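Local coordinates for protein GCN5-related N-acetyltransferase (Sphaerobacter thermophilus, PDB 3TT2) that probably transfers an acyl group, most likely acetyl from acetyl-coenzyme A, to an acceptor that has not been identified, at residues R28-C33 with P41-E46; Q34-D39 with R94-G99. All blocks are in the same frame, centred on the assembly; numbering follows the deposited sequence.

How the contacts relate
Both contacts lie near the surface, use helix 23-36 and fall in the N-terminal acetyltransferase region, their centres about 12 Å apart. Contact 1 sets the middle of that helix against the chain that follows it, only eight residues on, and is apolar throughout. Contact 2 takes the end of the helix and reaches 55 residues along the chain to the loop between strand 84-91 and helix 100-115, where an arginine reaches toward an aspartate and an alanine methyl; a sulfate sits farther along the same loop. It also buries less, 62 against 162 Å². The two meet at Gln34, whose OE1 lies 2.7 Å from Ala43 N, a probable hydrogen bond linking the helix end to the 41-46 segment.

Contact 1: R28-C33 with P41-E46; sequences RLIAAC and PDASAE
Ala43 aims its methyl group at helix 23-36 and meets Ile30 and Ala31 there, in the pair of helices that follows the first strand of the GNAT fold. Its CB is 4.1 Å from Ile30 CB and 4.2 Å from Ile30 CG2, so the contact is with the base of the isoleucine and one of its branches. The torsion of Ile30 explains this division: CG2 stands anti to the backbone N on the Ala43 side, while CG1 lies beside that N (chi1 -47°) and leads the end of the chain away. The Ile30 side chain also packs on Tyr90 of strand 84-91, joining the helix to the sheet.

Ala31 supplies the second point of packing. Its CB lies 4.2 Å from Ala43 CB and, on the Pro41 side, 4.2 Å from Pro41 CB. No hydrogen bond crosses between the segments, and the 162 Å² buried comes from apolar packing, chiefly of Ala31, Ala43 and Pro41. The short methyls let the backbones come near, with Ala31 CA 4.8 Å from Pro41 CA. Beyond Ala43 the chain turns into helix 45-51, where Ser44 is the N-cap, its OG hydrogen-bonded to Glu47 N.

Contact 2: Q34-D39 with R94-G99; sequences QEADGD and RFRGMG. With SO4 (sulfate ion), chain I.
Arg96 and Asp37 bring opposite charges near each other without forming a salt bridge: Arg96 NH2 stops 4.3 Å from Asp37 OD1. The carboxylate oxygen stands at the edge of the guanidinium, near its plane; at this distance any attraction is probably a longer-range one. Ala36 CB comes to the same nitrogen, 4.2 Å from Arg96 NH2, along an oblique line. The backbones stay well apart, with Ala36 CA 10.4 Å from Arg94 CA, and the arginine alone spans the gap. Its CG stands beside the backbone N and anti to the carbonyl carbon, and the chain, bent at chi2 (-90°), carries NH2 to the helix end. Its polar end has partners elsewhere: NH1 bonds to Val91 O, and NE makes a salt bridge to a sulfonate oxygen of a bound MES buffer molecule.

Residues 94-99 read Arg-x-x-Gly-x-Gly, the GNAT motif A signature, which in relatives wraps the pyrophosphate of the acyl-CoA cofactor with backbone amides. Here a sulfate, probably from the crystallisation liquor, lies at the Gly99 N-cap of helix 100-115. It accepts a bond from Thr102 N and lies against Gly99 N, at a distance too short to be trusted, consistent with an anion site of that kind. A type II turn from Phe95 to Met98 (a selenomethionine) shapes the loop, with Gly97 at positive phi (81°). Across the contact, the helix ends in a Schellman motif: Gly38 N bonds to Glu35 O at 3.0 Å, and a weak bond joins Asp39 N to Gln34 O. The Asp39 side chain turns to another partner, OD2 forming a salt bridge with Arg132 NH2.

Contact 1: R28-C33 with P41-E46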
loop_
_atom_site.group_PDB
_atom_site.type_symbol
_atom_site.label_atom_id
_atom_site.label_comp_id
_atom_site.label_asym_id
_atom_site.label_seq_id
_atom_site.Cartn_x
_atom_site.Cartn_y
_atom_site.Cartn_z
ATOM N N ARG A 28 -4.057 3.681 -19.472
ATOM C CA ARG A 28 -4.824 4.853 -19.859
ATOM C C ARG A 28 -6.158 4.943 -19.138
ATOM O O ARG A 28 -6.653 6.033 -18.862
ATOM C CB ARG A 28 -5.051 4.851 -21.366
ATOM C CG ARG A 28 -3.759 4.770 -22.165
ATOM C CD ARG A 28 -4.010 5.005 -23.639
ATOM N NE ARG A 28 -4.800 3.942 -24.249
ATOM C CZ ARG A 28 -4.293 2.989 -25.023
ATOM N NH1 ARG A 28 -2.990 2.970 -25.288
ATOM N NH2 ARG A 28 -5.089 2.061 -25.539
ATOM N N LEU A 29 -6.748 3.797 -18.841
ATOM C CA LEU A 29 -7.987 3.788 -18.083
ATOM C C LEU A 29 -7.747 4.345 -16.678
ATOM O O LEU A 29 -8.529 5.151 -16.175
ATOM C CB LEU A 29 -8.566 2.376 -18.021
ATOM C CG LEU A 29 -9.521 2.050 -16.873
ATOM C CD1 LEU A 29 -10.737 2.956 -16.872
ATOM C CD2 LEU A 29 -9.952 0.600 -16.964
ATOM N N ILE A 30 -6.660 3.912 -16.050
ATOM C CA ILE A 30 -6.290 4.408 -14.728
ATOM C C ILE A 30 -5.980 5.889 -14.808
ATOM O O ILE A 30 -6.313 6.659 -13.908
ATOM C CB ILE A 30 -5.013 3.731 -14.199
ATOM C CG1 ILE A 30 -5.070 2.214 -14.382
ATOM C CG2 ILE A 30 -4.787 4.101 -12.749
ATOM C CD1 ILE A 30 -6.265 1.586 -13.770
ATOM N N ALA A 31 -5.315 6.277 -15.890
ATOM C CA ALA A 31 -4.928 7.660 -16.078
ATOM C C ALA A 31 -6.167 8.540 -16.173
ATOM O O ALA A 31 -6.244 9.589 -15.535
ATOM C CB ALA A 31 -4.071 7.796 -17.310
ATOM N N ALA A 32 -7.142 8.098 -16.958
ATOM C CA ALA A 32 -8.394 8.833 -17.105
ATOM C C ALA A 32 -9.111 8.942 -15.766
ATOM O O ALA A 32 -9.712 9.973 -15.457
ATOM C CB ALA A 32 -9.291 8.174 -18.149
ATOM N N CYS A 33 -9.029 7.875 -14.971
ATOM C CA CYS A 33 -9.615 7.845 -13.625
ATOM C C CYS A 33 -8.877 8.735 -12.620
ATOM O O CYS A 33 -9.510 9.485 -11.871
ATOM C CB CYS A 33 -9.675 6.416 -13.081
ATOM S SG CYS A 33 -11.013 5.425 -13.745
ATOM N N PRO A 41 -1.998 12.506 -14.381
ATOM C CA PRO A 41 -1.887 11.199 -15.031
ATOM C C PRO A 41 -0.462 10.648 -14.983
ATOM O O PRO A 41 0.280 10.718 -15.961
ATOM C CB PRO A 41 -2.305 11.499 -16.472
ATOM C CG PRO A 41 -3.204 12.680 -16.351
ATOM C CD PRO A 41 -2.585 13.515 -15.275
ATOM N N ASP A 42 -0.092 10.108 -13.827
ATOM C CA ASP A 42 1.191 9.449 -13.652
ATOM C C ASP A 42 1.216 8.124 -14.409
ATOM O O ASP A 42 2.237 7.750 -14.977
ATOM C CB ASP A 42 1.424 9.186 -12.164
ATOM C CG ASP A 42 2.826 8.706 -11.864
ATOM O OD1 ASP A 42 3.635 8.543 -12.801
ATOM O OD2 ASP A 42 3.115 8.483 -10.671
ATOM N N ALA A 43 0.070 7.446 -14.442
ATOM C CA ALA A 43 -0.017 6.035 -14.823
ATOM C C ALA A 43 0.643 5.673 -16.153
ATOM O O ALA A 43 0.492 6.379 -17.151
ATOM C CB ALA A 43 -1.456 5.584 -14.819
ATOM N N SER A 44 1.383 4.566 -16.146
ATOM C CA SER A 44 2.041 4.047 -17.343
ATOM C C SER A 44 1.818 2.541 -17.434
ATOM O O SER A 44 1.596 1.879 -16.421
ATOM C CB SER A 44 3.542 4.348 -17.309
ATOM O OG SER A 44 4.192 3.624 -16.276
ATOM N N ALA A 45 1.870 2.003 -18.647
ATOM C CA ALA A 45 1.749 0.566 -18.850
ATOM C C ALA A 45 2.881 -0.150 -18.134
ATOM O O ALA A 45 2.727 -1.280 -17.682
ATOM C CB ALA A 45 1.773 0.235 -20.321
ATOM N N GLU A 46 4.018 0.527 -18.035
ATOM C CA GLU A 46 5.167 0.015 -17.315
ATOM C C GLU A 46 4.832 -0.334 -15.865
ATOM O O GLU A 46 5.238 -1.385 -15.365
ATOM C CB GLU A 46 6.263 1.057 -17.338
ATOM C CG GLU A 46 7.551 0.589 -16.743
ATOM C CD GLU A 46 8.643 1.625 -16.879
ATOM O OE1 GLU A 46 8.814 2.182 -17.991
ATOM O OE2 GLU A 46 9.324 1.889 -15.866
#

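Contact 2: Q34-D39 with R94-G99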
loop_
_atom_site.group_PDB
_atom_site.type_symbol
_atom_site.label_atom_id
_atom_site.label_comp_id
_atom_site.label_asym_id
_atom_site.label_seq_id
_atom_site.Cartn_x
_atom_site.Cartn_y
_atom_site.Cartn_z
ATOM N N GLN A 34 -7.546 8.641 -12.596
ATOM C CA GLN A 34 -6.755 9.424 -11.649
ATOM C C GLN A 34 -6.782 10.892 -12.032
ATOM O O GLN A 34 -6.523 11.764 -11.209
ATOM C CB GLN A 34 -5.317 8.903 -11.538
ATOM C CG GLN A 34 -4.468 9.070 -12.777
ATOM C CD GLN A 34 -3.076 8.499 -12.589
ATOM O OE1 GLN A 34 -2.290 8.416 -13.530
ATOM N NE2 GLN A 34 -2.767 8.100 -11.365
ATOM N N GLU A 35 -7.131 11.165 -13.282
ATOM C CA GLU A 35 -7.298 12.537 -13.708
ATOM C C GLU A 35 -8.551 13.173 -13.121
ATOM O O GLU A 35 -8.512 14.317 -12.674
ATOM C CB GLU A 35 -7.296 12.656 -15.229
ATOM C CG GLU A 35 -7.693 14.042 -15.735
ATOM C CD GLU A 35 -6.799 15.171 -15.217
ATOM O OE1 GLU A 35 -5.755 14.898 -14.580
ATOM O OE2 GLU A 35 -7.140 16.351 -15.458
ATOM N N ALA A 36 -9.656 12.435 -13.113
ATOM C CA ALA A 36 -10.909 12.967 -12.577
ATOM C C ALA A 36 -10.813 13.292 -11.082
ATOM O O ALA A 36 -11.413 14.259 -10.608
ATOM C CB ALA A 36 -12.058 12.015 -12.848
ATOM N N ASP A 37 -10.042 12.494 -10.346
ATOM C CA ASP A 37 -9.865 12.713 -8.916
ATOM C C ASP A 37 -9.027 13.963 -8.655
ATOM O O ASP A 37 -8.907 14.413 -7.516
ATOM C CB ASP A 37 -9.198 11.502 -8.255
ATOM C CG ASP A 37 -9.912 10.186 -8.554
ATOM O OD1 ASP A 37 -11.093 10.210 -8.965
ATOM O OD2 ASP A 37 -9.282 9.119 -8.369
ATOM N N GLY A 38 -8.436 14.513 -9.709
ATOM C CA GLY A 38 -7.621 15.701 -9.573
ATOM C C GLY A 38 -6.135 15.398 -9.580
ATOM O O GLY A 38 -5.302 16.305 -9.515
ATOM N N ASP A 39 -5.796 14.118 -9.648
ATOM C CA ASP A 39 -4.398 13.729 -9.713
ATOM C C ASP A 39 -3.850 13.882 -11.117
ATOM O O ASP A 39 -4.597 13.878 -12.095
ATOM C CB ASP A 39 -4.206 12.303 -9.216
ATOM C CG ASP A 39 -4.977 12.037 -7.958
ATOM O OD1 ASP A 39 -5.508 13.004 -7.371
ATOM O OD2 ASP A 39 -5.066 10.864 -7.538
ATOM N N ARG A 94 -16.165 8.391 -18.493
ATOM C CA ARG A 94 -17.277 8.472 -19.431
ATOM C C ARG A 94 -18.379 7.448 -19.132
ATOM O O ARG A 94 -19.553 7.645 -19.491
ATOM C CB ARG A 94 -16.760 8.244 -20.843
ATOM C CG ARG A 94 -16.137 6.869 -21.029
ATOM C CD ARG A 94 -15.605 6.685 -22.430
ATOM N NE ARG A 94 -14.561 7.653 -22.745
ATOM C CZ ARG A 94 -14.145 7.919 -23.975
ATOM N NH1 ARG A 94 -13.186 8.817 -24.171
ATOM N NH2 ARG A 94 -14.693 7.289 -25.010
ATOM N N PHE A 95 -17.986 6.344 -18.501
ATOM C CA PHE A 95 -18.883 5.215 -18.298
ATOM C C PHE A 95 -19.565 5.185 -16.928
ATOM O O PHE A 95 -20.282 4.233 -16.612
ATOM C CB PHE A 95 -18.158 3.895 -18.559
ATOM C CG PHE A 95 -17.695 3.717 -19.979
ATOM C CD1 PHE A 95 -18.556 3.929 -21.044
ATOM C CD2 PHE A 95 -16.390 3.340 -20.248
ATOM C CE1 PHE A 95 -18.125 3.765 -22.358
ATOM C CE2 PHE A 95 -15.949 3.173 -21.553
ATOM C CZ PHE A 95 -16.817 3.384 -22.611
ATOM N N ARG A 96 -19.325 6.204 -16.106
ATOM C CA ARG A 96 -19.926 6.258 -14.770
ATOM C C ARG A 96 -21.466 6.339 -14.833
ATOM O O ARG A 96 -22.029 6.987 -15.724
ATOM C CB ARG A 96 -19.363 7.435 -13.960
ATOM C CG ARG A 96 -17.953 7.894 -14.355
ATOM C CD ARG A 96 -16.818 7.179 -13.597
ATOM N NE ARG A 96 -16.172 8.029 -12.580
ATOM C CZ ARG A 96 -14.856 8.079 -12.338
ATOM N NH1 ARG A 96 -14.005 7.341 -13.041
ATOM N NH2 ARG A 96 -14.382 8.873 -11.383
ATOM N N GLY A 97 -22.138 5.678 -13.892
ATOM C CA GLY A 97 -23.588 5.709 -13.827
ATOM C C GLY A 97 -24.228 4.741 -14.801
ATOM O O GLY A 97 -25.409 4.870 -15.140
HETATM N N MSE A 98 -23.433 3.805 -15.308
HETATM C CA MSE A 98 -23.967 2.734 -16.154
HETATM C C MSE A 98 -24.208 1.391 -15.456
HETATM O O MSE A 98 -24.631 0.421 -16.088
HETATM C CB MSE A 98 -23.096 2.546 -17.388
HETATM C CG MSE A 98 -22.960 3.799 -18.216
HETATM SE SE MSE A 98 -22.148 3.413 -19.933
HETATM C CE MSE A 98 -23.560 2.306 -20.693
ATOM N N GLY A 99 -23.905 1.332 -14.167
ATOM C CA GLY A 99 -23.987 0.085 -13.429
ATOM C C GLY A 99 -22.669 -0.670 -13.444
ATOM O O GLY A 99 -22.563 -1.762 -12.885
HETATM S S SO4 I . -22.542 2.718 -11.233
HETATM O O1 SO4 I . -23.477 2.811 -10.101
HETATM O O2 SO4 I . -21.428 3.669 -11.111
HETATM O O3 SO4 I . -22.014 1.360 -11.303
HETATM O O4 SO4 I . -23.223 2.995 -12.494
#